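Local coordinates for protein serine racemase (Enterococcus faecalis, PDB 4ECL) that belongs to the alanine racemase family, joining an N-terminal TIM-barrel domain to a C-terminal domain rich in beta strands, here as the cytoplasmic part of VanTG, at residues Glu68-Arg73 / Cys96-Thr101; Ser59-Ala64 / Tyr75-Glu80; Leu276-Pro281 / Val319-Ile324; Arg267-Thr272 / Pro307-Ile312; Cys162-Leu167 / Leu208-Leu213. All coordinates share one frame; numbering follows the deposited sequence.

In the fold
Contacts 1, 2 and 5 belong to the N-terminal alanine racemase range, a TIM barrel, and contacts 3 and 4 to the C-terminal one. Contacts 1 and 2 interlock along the chain, their segments alternating, and touch with centres 8 Å apart: helix 66-74 of contact 1 lies between the two segments of contact 2. Contact 5 follows later, its centre about 26 Å from that of contact 2. Contacts 3 and 4 also alternate, with centres 11 Å apart, and meet where strands 317-320 and 304-309 pair in one sheet. About 46 Å separates the centres of contacts 1 and 3, which lie on opposite sides of the chain's centre, consistent with two distinct domains.

Contact 1 of 5, residues Glu68-Arg73 / Cys96-Thr101; sequences EGIRLR and CKYELT
The branched side chain of I70 lies over one face of the Y98 ring: CG2 sits 4.1 Å from the ring centroid and 21° off its normal, a CH-pi contact offset toward the rim. I70 CG1 approaches the near part of the same ring, 3.5 Å from Y98 CD2, while CG of K97 lies over the opposite face, so the aromatic plane is held between two aliphatic groups. L100 adds its CD1 methyl 4.0 Å from I70 CG1.

One helical turn further on, R73 runs antiparallel alongside Y98. Its chain bends at CG (chi2 -57°), which brings the guanidinium edge against two backbone carbonyls. R73 NE donates to Y98 O at 2.8 Å in a nearly straight bond (168°), and R73 NH2 donates to E99 O at 3.1 Å. Both oxygens lie close to the guanidinium plane, although NH2 reaches E99 O from above its carbonyl plane. NH1 is engaged too, by S79 O and I77 O, so all three nitrogens help fix the rotation of the group.

The carbonyls gripped here follow the last turn of helix 92-97. E99, with positive phi, is the C-prime residue of a Schellman motif, in which L100 N returns to L95 O. The arrangement is thus a Schellman helix end whose following carbonyls are hydrogen-bonded by an arginine of the preceding helix, on the outer layer of a TIM barrel.

Contact 2 of 5, residues Ser59-Ala64 / Tyr75-Glu80; sequences SSFAVA and YGISSE
F61 N donates to E80 O at 3.0 Å, with an angle of 151° at the hydrogen, and this bond joins the start of strand 60-63 to the start of strand 80-83. With helix 66-74 between them, the two parallel strands form a beta-alpha-beta crossover, the repeating element of a TIM barrel. A second direct bond runs between side chains: S60 OG donates to E80 OE2 at 3.1 Å, on the anti side of the carboxylate and 19° out of its plane. The E80 chain makes this possible by starting with CG between its backbone N and carbonyl carbon (chi1 63°) and then running extended, with CG passing 3.5 Å from S59 O.

Beside these bonds, S79 CB meets the edge of the F61 ring, 3.9 Å from CE2, and I77 CG2 comes in obliquely, 4.1 Å from F61 CD2.

The next shell supplies further partners. E80 OE2 is also hydrogen-bonded to Y217 OH, S79 OG to E54, and S59 OG to E32. F61 and I77 both pack on helix 46-55, consistent with a ring lying between sheet and helices. Before the strand, a Schellman motif at G76 ends helix 66-74 and turns the chain back. Beside the strand pairing, one water donates to S59 O and accepts from E80 N, each 3.2 Å away.

Contact 3 of 5, residues Leu276-Pro281 / Val319-Ile324; sequences LIAILP and VDVTDI
I277 reaches across the strand pair over the carbonyl of V319. Its CB is 4.0 Å from V319 O and the CG2 branch 3.8 Å. Beyond CG1, the chain turns back (chi2 -48°), bringing CD1 to 3.4 Å from V319 O and 3.8 Å from D320 CA. The tip therefore lies along the backbone of the partner strand, on the face that I277 shares with D320, where it also meets V309 of the next strand.

A278 and V319 occupy the other face and form an antiparallel hydrogen-bonded pair. A278 N to V319 O and V319 N to A278 O both lie in the carbonyl planes. A278 CB touches V319 CG2 and V321 CG1, so the side chains meeting here are aliphatic.

Past D320 the partner chain leaves the sheet, yet bonds to L276 continue. V321 N donates to L276 O at 2.9 Å, and L276 N donates to T322 OG1 at 3.1 Å with an angle of 161°, so a side-chain hydroxyl takes the place of a backbone acceptor. D320 OD1 accepts from T322 N at 3.1 Å, an Asx turn that fixes T322 in position and is overlapped by a type I turn from V321 to I324.

What results is an antiparallel strand pair in the mixed sheet of the C-terminal domain, closed at its end by an Asx turn and an overlapping beta turn.

Contact 4 of 5, residues Arg267-Thr272 / Pro307-Ile312; sequences RAFTAT and PIVGKI
The F269 ring is covered on one face by V309, whose CB stands 4.0 Å from the centroid and only 5° off the ring normal. This is an almost perfectly centred CH-pi contact. V309 CG1 extends over the same face toward the far end of the ring, 4.0 Å from CE1. On the opposite face lies A271 N, offset toward the rim, so the chain following F269 folds back over its own ring. G310 N approaches the ring obliquely and comes closest to F269 CB, at 3.8 Å.

The ring reaches V309 because its CG points anti to the backbone N (chi1 179°), out of the loop and onto strand 304-309. V309 in turn packs on A318 and D320 of strand 317-320, which ties the ring to the sheet behind it.

A268 supplies the second part of the contact. Its CB is 4.1 Å from K311 CD, on an aliphatic chain bent at two successive torsions, and 4.4 Å from G310 CA. Between the backbones, a water donates to A268 O at 3.2 Å and accepts from G310 N at 2.8 Å. G310 has positive phi, where the chain leaves the strand, and just beyond it K311 O receives a bond from R132 NH2 of the second subunit.

No direct hydrogen bond joins the two segments; F269 O bonds instead to S262 OG. The chemistry therefore implies that the direct contact between the segments is apolar, chiefly phenyl against valine, with a single water serving the facing carbonyl and amide.

Contact 5 of 5, residues Cys162-Leu167 / Leu208-Leu213; sequences CAADSL and LNYPEL
A water gripped from both segments joins Y210 to the 163-166 turn. It accepts from Y210 OH at 2.7 Å and donates to A163 O, also 2.7 Å away; S166 O is its third neighbour, though modelled so near that this length is doubtful. The two carbonyls belong to the ends of one type I turn, whose S166 N to A163 O bond measures 3.2 Å, and the phenol thus reaches the turn through solvent.

Between those ends, A164 O is met directly. N209 ND2 donates to it at 2.9 Å, in the carbonyl plane and on a lone pair, although the bond is bent at the hydrogen (146°) and A164 O is tilted from the amide plane. Y210 comes up beside it: its CE1 edge lies 3.8 Å from A164 O, near the ring plane, and 4.1 Å from A164 CB.

The N209 amide is held from both ends. Its OD1 accepts from K236 N, and L167 lays its CD1 methyl 3.9 Å from the same oxygen, the two side chains crossing at a slant. Y210 also packs on V172 and T175 of helix 169-191.

N209 closes helix 204-209 and Y210 follows it; their amide and, through the water, phenol supply partners to A164 O and A163 O, consistent with the helix end and the loop before helix 169-191 being joined by polar bonds.

Contact 1 of 5, residues Glu68-Arg73 / Cys96-Thr101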
# COMPACT_ATOMS: atom_id res chain seq x y z
N GLU A 68 5.15 4.29 -15.45
CA GLU A 68 4.34 5.46 -15.12
C GLU A 68 4.28 6.43 -16.29
O GLU A 68 3.21 6.92 -16.63
CB GLU A 68 4.89 6.15 -13.88
CG GLU A 68 4.61 5.36 -12.62
CD GLU A 68 5.22 6.00 -11.41
OE1 GLU A 68 6.11 6.85 -11.59
OE2 GLU A 68 4.81 5.67 -10.28
N GLY A 69 5.42 6.68 -16.92
CA GLY A 69 5.48 7.58 -18.07
C GLY A 69 4.63 7.12 -19.25
O GLY A 69 3.91 7.91 -19.86
N ILE A 70 4.72 5.83 -19.57
CA ILE A 70 3.92 5.25 -20.64
C ILE A 70 2.42 5.36 -20.31
O ILE A 70 1.60 5.70 -21.18
CB ILE A 70 4.34 3.78 -20.88
CG1 ILE A 70 5.73 3.72 -21.49
CG2 ILE A 70 3.37 3.08 -21.81
CD1 ILE A 70 6.19 2.30 -21.75
N ARG A 71 2.05 5.11 -19.05
CA ARG A 71 0.66 5.27 -18.62
C ARG A 71 0.15 6.69 -18.86
O ARG A 71 -0.97 6.87 -19.34
CB ARG A 71 0.48 4.88 -17.16
CG ARG A 71 0.31 3.37 -16.97
CD ARG A 71 0.45 2.99 -15.51
NE ARG A 71 -0.61 3.58 -14.70
CZ ARG A 71 -0.45 3.93 -13.43
NH1 ARG A 71 0.72 3.77 -12.82
NH2 ARG A 71 -1.47 4.46 -12.76
N LEU A 72 0.97 7.69 -18.56
CA LEU A 72 0.60 9.08 -18.79
C LEU A 72 0.28 9.33 -20.25
O LEU A 72 -0.72 9.96 -20.57
CB LEU A 72 1.69 10.04 -18.32
CG LEU A 72 1.93 10.03 -16.82
CD1 LEU A 72 2.83 11.19 -16.46
CD2 LEU A 72 0.59 10.15 -16.12
N ARG A 73 1.14 8.81 -21.12
CA ARG A 73 0.93 8.93 -22.56
C ARG A 73 -0.39 8.29 -22.98
O ARG A 73 -1.09 8.80 -23.85
CB ARG A 73 2.09 8.28 -23.33
CG ARG A 73 3.43 9.03 -23.26
CD ARG A 73 3.28 10.47 -23.76
NE ARG A 73 4.56 11.16 -23.86
CZ ARG A 73 4.74 12.46 -23.64
NH1 ARG A 73 3.71 13.22 -23.30
NH2 ARG A 73 5.95 13.00 -23.76
N CYS A 96 11.89 6.11 -26.77
CA CYS A 96 11.91 6.87 -28.00
C CYS A 96 10.50 7.07 -28.54
O CYS A 96 10.11 8.19 -28.88
CB CYS A 96 12.78 6.17 -29.05
SG CYS A 96 12.99 7.12 -30.57
N LYS A 97 9.73 5.98 -28.59
CA LYS A 97 8.38 5.99 -29.15
C LYS A 97 7.40 6.81 -28.33
O LYS A 97 6.53 7.50 -28.88
CB LYS A 97 7.84 4.56 -29.30
CG LYS A 97 6.31 4.46 -29.38
CD LYS A 97 5.86 3.05 -29.76
CE LYS A 97 6.47 2.01 -28.84
NZ LYS A 97 6.64 0.69 -29.52
N TYR A 98 7.54 6.74 -27.01
CA TYR A 98 6.66 7.50 -26.13
C TYR A 98 7.22 8.86 -25.75
O TYR A 98 6.66 9.55 -24.89
CB TYR A 98 6.30 6.69 -24.88
CG TYR A 98 5.43 5.50 -25.20
CD1 TYR A 98 4.16 5.67 -25.74
CD2 TYR A 98 5.87 4.20 -24.97
CE1 TYR A 98 3.34 4.59 -26.03
CE2 TYR A 98 5.07 3.11 -25.27
CZ TYR A 98 3.81 3.31 -25.80
OH TYR A 98 3.01 2.22 -26.09
N GLU A 99 8.33 9.24 -26.39
CA GLU A 99 8.94 10.55 -26.21
C GLU A 99 9.13 10.90 -24.74
O GLU A 99 8.85 12.01 -24.31
CB GLU A 99 8.11 11.64 -26.88
CG GLU A 99 8.13 11.62 -28.40
CD GLU A 99 7.34 12.79 -28.99
OE1 GLU A 99 6.55 12.57 -29.93
OE2 GLU A 99 7.51 13.93 -28.50
N LEU A 100 9.59 9.93 -23.97
CA LEU A 100 9.86 10.16 -22.57
C LEU A 100 11.29 10.67 -22.38
O LEU A 100 12.18 10.26 -23.10
CB LEU A 100 9.65 8.86 -21.80
CG LEU A 100 8.22 8.34 -22.05
CD1 LEU A 100 8.01 6.96 -21.46
CD2 LEU A 100 7.19 9.33 -21.50
N THR A 101 11.48 11.58 -21.44
CA THR A 101 12.81 12.10 -21.13
C THR A 101 13.38 11.24 -20.01
O THR A 101 12.70 11.03 -18.99
CB THR A 101 12.75 13.58 -20.69
OG1 THR A 101 12.09 14.35 -21.70
CG2 THR A 101 14.14 14.12 -20.47

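Contact 2 of 5, residues Ser59-Ala64 / Tyr75-Glu80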
# COMPACT_ATOMS: atom_id res chain seq x y z
N SER A 59 2.74 22.05 -17.94
CA SER A 59 3.30 21.48 -19.17
C SER A 59 4.59 20.68 -18.95
O SER A 59 5.40 20.52 -19.87
CB SER A 59 3.53 22.59 -20.19
OG SER A 59 4.03 23.75 -19.53
N SER A 60 4.78 20.18 -17.73
CA SER A 60 5.95 19.38 -17.38
C SER A 60 5.65 18.44 -16.21
O SER A 60 5.16 18.87 -15.16
CB SER A 60 7.11 20.30 -17.04
OG SER A 60 8.34 19.60 -16.99
N PHE A 61 5.96 17.15 -16.38
CA PHE A 61 5.68 16.13 -15.36
C PHE A 61 6.90 15.24 -15.08
O PHE A 61 7.72 14.98 -15.97
CB PHE A 61 4.48 15.25 -15.78
CG PHE A 61 3.22 16.04 -15.99
CD1 PHE A 61 2.40 16.34 -14.93
CD2 PHE A 61 2.91 16.53 -17.25
CE1 PHE A 61 1.26 17.10 -15.12
CE2 PHE A 61 1.78 17.30 -17.44
CZ PHE A 61 0.95 17.58 -16.38
N ALA A 62 7.02 14.80 -13.83
CA ALA A 62 8.05 13.86 -13.41
C ALA A 62 7.40 12.58 -12.88
O ALA A 62 6.44 12.64 -12.11
CB ALA A 62 8.90 14.48 -12.33
N VAL A 63 7.93 11.42 -13.29
CA VAL A 63 7.45 10.14 -12.77
C VAL A 63 8.65 9.35 -12.29
O VAL A 63 9.79 9.70 -12.60
CB VAL A 63 6.75 9.32 -13.85
CG1 VAL A 63 5.37 9.88 -14.13
CG2 VAL A 63 7.59 9.31 -15.12
N ALA A 64 8.42 8.27 -11.55
CA ALA A 64 9.53 7.47 -11.05
C ALA A 64 10.04 6.46 -12.07
O ALA A 64 11.23 6.12 -12.07
CB ALA A 64 9.15 6.75 -9.76
N TYR A 75 -2.94 8.07 -21.06
CA TYR A 75 -4.01 8.92 -20.52
C TYR A 75 -4.24 10.15 -21.40
O TYR A 75 -5.14 10.94 -21.15
CB TYR A 75 -3.69 9.38 -19.10
CG TYR A 75 -3.63 8.27 -18.08
CD1 TYR A 75 -4.27 7.05 -18.31
CD2 TYR A 75 -2.95 8.44 -16.88
CE1 TYR A 75 -4.23 6.03 -17.37
CE2 TYR A 75 -2.89 7.42 -15.94
CZ TYR A 75 -3.54 6.22 -16.19
OH TYR A 75 -3.48 5.22 -15.25
N GLY A 76 -3.41 10.31 -22.43
CA GLY A 76 -3.51 11.46 -23.32
C GLY A 76 -2.60 12.62 -22.95
O GLY A 76 -2.75 13.72 -23.50
N ILE A 77 -1.67 12.39 -22.03
CA ILE A 77 -0.75 13.44 -21.63
C ILE A 77 0.23 13.73 -22.77
O ILE A 77 0.86 12.82 -23.29
CB ILE A 77 0.02 13.09 -20.34
CG1 ILE A 77 -0.96 12.93 -19.18
CG2 ILE A 77 1.02 14.17 -20.01
CD1 ILE A 77 -1.80 14.19 -18.94
N SER A 78 0.32 14.98 -23.18
CA SER A 78 1.12 15.34 -24.34
C SER A 78 2.35 16.15 -23.95
O SER A 78 3.27 16.32 -24.76
CB SER A 78 0.29 16.13 -25.34
OG SER A 78 -0.02 17.40 -24.80
N SER A 79 2.36 16.65 -22.72
CA SER A 79 3.49 17.45 -22.23
C SER A 79 4.74 16.61 -21.99
O SER A 79 4.71 15.37 -22.03
CB SER A 79 3.11 18.18 -20.95
OG SER A 79 1.98 18.99 -21.16
N GLU A 80 5.86 17.29 -21.75
CA GLU A 80 7.10 16.58 -21.46
C GLU A 80 6.98 15.82 -20.14
O GLU A 80 6.30 16.27 -19.20
CB GLU A 80 8.31 17.52 -21.45
CG GLU A 80 8.28 18.61 -20.38
CD GLU A 80 9.34 19.68 -20.59
OE1 GLU A 80 10.02 19.64 -21.64
OE2 GLU A 80 9.49 20.56 -19.72
O HOH W 1 5.41 20.21 -23.01

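Contact 3 of 5, residues Leu276-Pro281 / Val319-Ile324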
# COMPACT_ATOMS: atom_id res chain seq x y z
N LEU A 276 -22.11 2.68 21.60
CA LEU A 276 -22.51 2.46 20.22
C LEU A 276 -21.25 2.42 19.36
O LEU A 276 -20.40 3.31 19.44
CB LEU A 276 -23.43 3.58 19.74
CG LEU A 276 -24.88 3.47 20.19
CD1 LEU A 276 -25.65 4.72 19.78
CD2 LEU A 276 -25.50 2.22 19.59
N ILE A 277 -21.16 1.39 18.53
CA ILE A 277 -20.00 1.22 17.64
C ILE A 277 -20.42 1.27 16.18
O ILE A 277 -21.36 0.59 15.77
CB ILE A 277 -19.30 -0.14 17.92
CG1 ILE A 277 -18.55 -0.08 19.25
CG2 ILE A 277 -18.34 -0.51 16.80
CD1 ILE A 277 -17.70 1.16 19.39
N ALA A 278 -19.72 2.06 15.39
CA ALA A 278 -19.96 2.05 13.95
C ALA A 278 -18.86 1.26 13.27
O ALA A 278 -17.68 1.41 13.56
CB ALA A 278 -20.02 3.45 13.40
N ILE A 279 -19.26 0.41 12.33
CA ILE A 279 -18.29 -0.37 11.58
C ILE A 279 -18.07 0.28 10.23
O ILE A 279 -19.02 0.53 9.49
CB ILE A 279 -18.76 -1.82 11.40
CG1 ILE A 279 -19.06 -2.45 12.77
CG2 ILE A 279 -17.72 -2.63 10.66
CD1 ILE A 279 -17.84 -2.52 13.67
N LEU A 280 -16.80 0.56 9.92
CA LEU A 280 -16.39 1.14 8.64
C LEU A 280 -15.69 0.08 7.79
O LEU A 280 -14.82 -0.65 8.28
CB LEU A 280 -15.45 2.31 8.87
CG LEU A 280 -16.01 3.52 9.62
CD1 LEU A 280 -14.93 4.58 9.80
CD2 LEU A 280 -17.21 4.11 8.90
N PRO A 281 -16.04 0.01 6.51
CA PRO A 281 -15.51 -1.00 5.59
C PRO A 281 -14.21 -0.51 4.98
O PRO A 281 -14.07 -0.47 3.76
CB PRO A 281 -16.60 -1.07 4.53
CG PRO A 281 -17.10 0.35 4.45
CD PRO A 281 -17.00 0.91 5.85
N VAL A 319 -15.40 2.36 15.09
CA VAL A 319 -15.27 3.63 15.80
C VAL A 319 -16.39 3.83 16.80
O VAL A 319 -17.46 3.22 16.71
CB VAL A 319 -15.22 4.83 14.84
CG1 VAL A 319 -13.96 4.77 13.97
CG2 VAL A 319 -16.46 4.88 13.99
N ASP A 320 -16.12 4.69 17.78
CA ASP A 320 -17.03 4.91 18.89
C ASP A 320 -17.97 6.07 18.57
O ASP A 320 -17.53 7.20 18.43
CB ASP A 320 -16.20 5.26 20.12
CG ASP A 320 -16.98 5.16 21.40
OD1 ASP A 320 -18.23 5.15 21.36
OD2 ASP A 320 -16.32 5.09 22.46
N VAL A 321 -19.27 5.79 18.44
CA VAL A 321 -20.23 6.85 18.15
C VAL A 321 -21.24 7.05 19.28
O VAL A 321 -22.33 7.59 19.06
CB VAL A 321 -20.96 6.62 16.80
CG1 VAL A 321 -19.96 6.75 15.64
CG2 VAL A 321 -21.63 5.26 16.77
N THR A 322 -20.84 6.63 20.48
CA THR A 322 -21.69 6.75 21.67
C THR A 322 -22.24 8.16 21.86
O THR A 322 -23.38 8.34 22.30
CB THR A 322 -20.93 6.30 22.94
OG1 THR A 322 -20.34 5.02 22.73
CG2 THR A 322 -21.87 6.23 24.14
N ASP A 323 -21.45 9.17 21.51
CA ASP A 323 -21.87 10.56 21.70
C ASP A 323 -22.22 11.27 20.39
O ASP A 323 -22.13 12.50 20.31
CB ASP A 323 -20.79 11.35 22.44
CG ASP A 323 -20.34 10.68 23.72
OD1 ASP A 323 -21.11 9.87 24.28
OD2 ASP A 323 -19.20 10.95 24.18
N ILE A 324 -22.60 10.51 19.37
CA ILE A 324 -22.98 11.11 18.09
C ILE A 324 -24.30 10.51 17.61
O ILE A 324 -24.31 9.46 16.97
CB ILE A 324 -21.92 10.88 16.99
CG1 ILE A 324 -20.50 11.12 17.52
CG2 ILE A 324 -22.21 11.77 15.78
CD1 ILE A 324 -19.39 10.76 16.53

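Contact 4 of 5, residues Arg267-Thr272 / Pro307-Ile312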
# COMPACT_ATOMS: atom_id res chain seq x y z
N ARG A 267 -7.72 -6.98 23.99
CA ARG A 267 -7.66 -6.28 25.27
C ARG A 267 -7.35 -4.79 25.08
O ARG A 267 -7.28 -4.01 26.03
CB ARG A 267 -6.63 -6.96 26.20
CG ARG A 267 -5.15 -6.73 25.85
CD ARG A 267 -4.74 -7.32 24.50
NE ARG A 267 -5.28 -8.66 24.28
CZ ARG A 267 -4.66 -9.78 24.64
NH1 ARG A 267 -3.48 -9.73 25.24
NH2 ARG A 267 -5.22 -10.95 24.40
N ALA A 268 -7.17 -4.42 23.82
CA ALA A 268 -6.99 -3.05 23.37
C ALA A 268 -8.19 -2.15 23.67
O ALA A 268 -8.07 -0.92 23.69
CB ALA A 268 -6.74 -3.06 21.90
N PHE A 269 -9.35 -2.78 23.85
CA PHE A 269 -10.57 -2.02 24.10
C PHE A 269 -11.57 -2.77 24.97
O PHE A 269 -12.02 -3.85 24.62
CB PHE A 269 -11.26 -1.64 22.80
CG PHE A 269 -12.55 -0.89 23.00
CD1 PHE A 269 -12.54 0.36 23.58
CD2 PHE A 269 -13.76 -1.44 22.62
CE1 PHE A 269 -13.72 1.06 23.77
CE2 PHE A 269 -14.94 -0.75 22.81
CZ PHE A 269 -14.92 0.50 23.39
N THR A 270 -11.93 -2.15 26.08
CA THR A 270 -13.00 -2.64 26.93
C THR A 270 -13.87 -1.45 27.25
O THR A 270 -13.40 -0.48 27.84
CB THR A 270 -12.45 -3.23 28.23
OG1 THR A 270 -11.71 -4.43 27.94
CG2 THR A 270 -13.59 -3.55 29.20
N ALA A 271 -15.14 -1.51 26.85
CA ALA A 271 -16.03 -0.37 27.01
C ALA A 271 -16.23 -0.05 28.49
O ALA A 271 -16.49 -0.96 29.30
CB ALA A 271 -17.36 -0.61 26.32
N THR A 272 -16.10 1.22 28.83
CA THR A 272 -16.22 1.68 30.21
C THR A 272 -17.66 2.08 30.46
O THR A 272 -18.02 2.53 31.56
CB THR A 272 -15.35 2.91 30.47
OG1 THR A 272 -16.08 4.09 30.11
CG2 THR A 272 -14.07 2.84 29.64
N PRO A 307 -13.48 8.07 18.03
CA PRO A 307 -12.20 7.39 18.21
C PRO A 307 -12.25 5.96 17.66
O PRO A 307 -13.27 5.28 17.78
CB PRO A 307 -12.01 7.35 19.73
CG PRO A 307 -12.93 8.40 20.26
CD PRO A 307 -14.08 8.46 19.31
N ILE A 308 -11.17 5.53 17.03
CA ILE A 308 -11.08 4.17 16.55
C ILE A 308 -10.98 3.23 17.75
O ILE A 308 -10.20 3.46 18.68
CB ILE A 308 -9.87 3.99 15.64
CG1 ILE A 308 -9.97 4.95 14.46
CG2 ILE A 308 -9.78 2.54 15.18
CD1 ILE A 308 -8.71 5.04 13.63
N VAL A 309 -11.80 2.17 17.75
CA VAL A 309 -11.81 1.23 18.86
C VAL A 309 -11.30 -0.15 18.41
O VAL A 309 -11.67 -0.64 17.34
CB VAL A 309 -13.20 1.13 19.51
CG1 VAL A 309 -13.63 2.49 20.03
CG2 VAL A 309 -14.22 0.62 18.51
N GLY A 310 -10.41 -0.73 19.21
CA GLY A 310 -9.84 -2.03 18.90
C GLY A 310 -8.80 -1.95 17.79
O GLY A 310 -8.44 -0.86 17.35
N LYS A 311 -8.34 -3.11 17.34
CA LYS A 311 -7.34 -3.16 16.27
C LYS A 311 -7.99 -2.89 14.92
O LYS A 311 -9.18 -3.19 14.72
CB LYS A 311 -6.66 -4.52 16.26
CG LYS A 311 -6.22 -5.02 17.63
CD LYS A 311 -5.18 -4.08 18.24
CE LYS A 311 -3.84 -4.15 17.51
NZ LYS A 311 -2.77 -3.33 18.17
N ILE A 312 -7.21 -2.32 14.01
CA ILE A 312 -7.65 -2.11 12.64
C ILE A 312 -7.45 -3.40 11.86
O ILE A 312 -6.39 -4.00 11.92
CB ILE A 312 -6.87 -0.97 11.97
CG1 ILE A 312 -7.13 0.34 12.72
CG2 ILE A 312 -7.26 -0.85 10.50
CD1 ILE A 312 -6.41 1.55 12.13
O HOH W 2 -9.32 0.83 21.27

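Contact 5 of 5, residues Cys162-Leu167 / Leu208-Leu213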
# COMPACT_ATOMS: atom_id res chain seq x y z
N CYS A 162 19.37 17.20 0.02
CA CYS A 162 19.09 16.27 1.10
C CYS A 162 18.16 16.79 2.17
O CYS A 162 17.33 16.04 2.68
CB CYS A 162 20.39 15.85 1.77
SG CYS A 162 21.35 14.72 0.78
N ALA A 163 18.31 18.05 2.54
CA ALA A 163 17.69 18.55 3.76
C ALA A 163 17.23 20.00 3.63
O ALA A 163 17.44 20.81 4.54
CB ALA A 163 18.67 18.41 4.93
N ALA A 164 16.60 20.32 2.51
CA ALA A 164 16.13 21.67 2.27
C ALA A 164 14.97 21.99 3.21
O ALA A 164 14.59 23.15 3.37
CB ALA A 164 15.71 21.84 0.82
N ASP A 165 14.42 20.94 3.82
CA ASP A 165 13.25 21.06 4.68
C ASP A 165 13.63 21.40 6.11
O ASP A 165 12.77 21.51 6.97
CB ASP A 165 12.44 19.76 4.66
CG ASP A 165 13.24 18.56 5.14
OD1 ASP A 165 14.48 18.57 5.00
OD2 ASP A 165 12.64 17.60 5.67
N SER A 166 14.92 21.55 6.36
CA SER A 166 15.39 21.79 7.72
C SER A 166 16.22 23.06 7.84
O SER A 166 17.15 23.28 7.07
CB SER A 166 16.20 20.60 8.23
OG SER A 166 16.88 20.94 9.43
N LEU A 167 15.87 23.89 8.82
CA LEU A 167 16.59 25.13 9.02
C LEU A 167 17.56 25.04 10.19
O LEU A 167 17.93 26.05 10.78
CB LEU A 167 15.61 26.30 9.18
CG LEU A 167 14.81 26.59 7.90
CD1 LEU A 167 13.87 27.75 8.09
CD2 LEU A 167 15.75 26.84 6.71
N LEU A 208 10.27 26.51 -1.00
CA LEU A 208 9.83 27.14 0.25
C LEU A 208 10.96 27.72 1.09
O LEU A 208 10.79 28.76 1.74
CB LEU A 208 9.03 26.16 1.11
CG LEU A 208 7.73 25.61 0.54
CD1 LEU A 208 7.11 24.62 1.54
CD2 LEU A 208 6.76 26.74 0.22
N ASN A 209 12.10 27.03 1.11
CA ASN A 209 13.21 27.41 1.98
C ASN A 209 14.43 28.01 1.26
O ASN A 209 15.28 28.64 1.90
CB ASN A 209 13.62 26.22 2.86
CG ASN A 209 12.71 26.06 4.07
OD1 ASN A 209 12.24 27.05 4.63
ND2 ASN A 209 12.45 24.82 4.48
N TYR A 210 14.50 27.82 -0.05
CA TYR A 210 15.58 28.40 -0.86
C TYR A 210 15.00 29.10 -2.09
O TYR A 210 15.38 28.82 -3.23
CB TYR A 210 16.63 27.31 -1.21
CG TYR A 210 17.33 26.81 0.03
CD1 TYR A 210 16.75 25.81 0.81
CD2 TYR A 210 18.52 27.38 0.46
CE1 TYR A 210 17.36 25.38 1.98
CE2 TYR A 210 19.14 26.94 1.63
CZ TYR A 210 18.55 25.95 2.38
OH TYR A 210 19.14 25.51 3.55
N PRO A 211 14.08 30.05 -1.86
CA PRO A 211 13.34 30.64 -2.98
C PRO A 211 14.24 31.50 -3.85
O PRO A 211 13.92 31.76 -5.01
CB PRO A 211 12.31 31.51 -2.29
CG PRO A 211 12.97 31.93 -1.03
CD PRO A 211 13.84 30.77 -0.60
N GLU A 212 15.36 31.94 -3.28
CA GLU A 212 16.30 32.79 -4.00
C GLU A 212 17.00 32.07 -5.16
O GLU A 212 17.54 32.73 -6.04
CB GLU A 212 17.32 33.39 -3.03
CG GLU A 212 18.47 32.46 -2.67
CD GLU A 212 18.13 31.40 -1.62
OE1 GLU A 212 17.20 31.62 -0.79
OE2 GLU A 212 18.80 30.34 -1.64
N LEU A 213 16.99 30.74 -5.17
CA LEU A 213 17.58 30.01 -6.30
C LEU A 213 16.86 30.35 -7.61
O LEU A 213 15.66 30.60 -7.62
CB LEU A 213 17.56 28.50 -6.07
CG LEU A 213 18.52 27.94 -5.02
CD1 LEU A 213 18.16 26.49 -4.69
CD2 LEU A 213 19.99 28.08 -5.46
O HOH W 3 18.39 23.27 4.87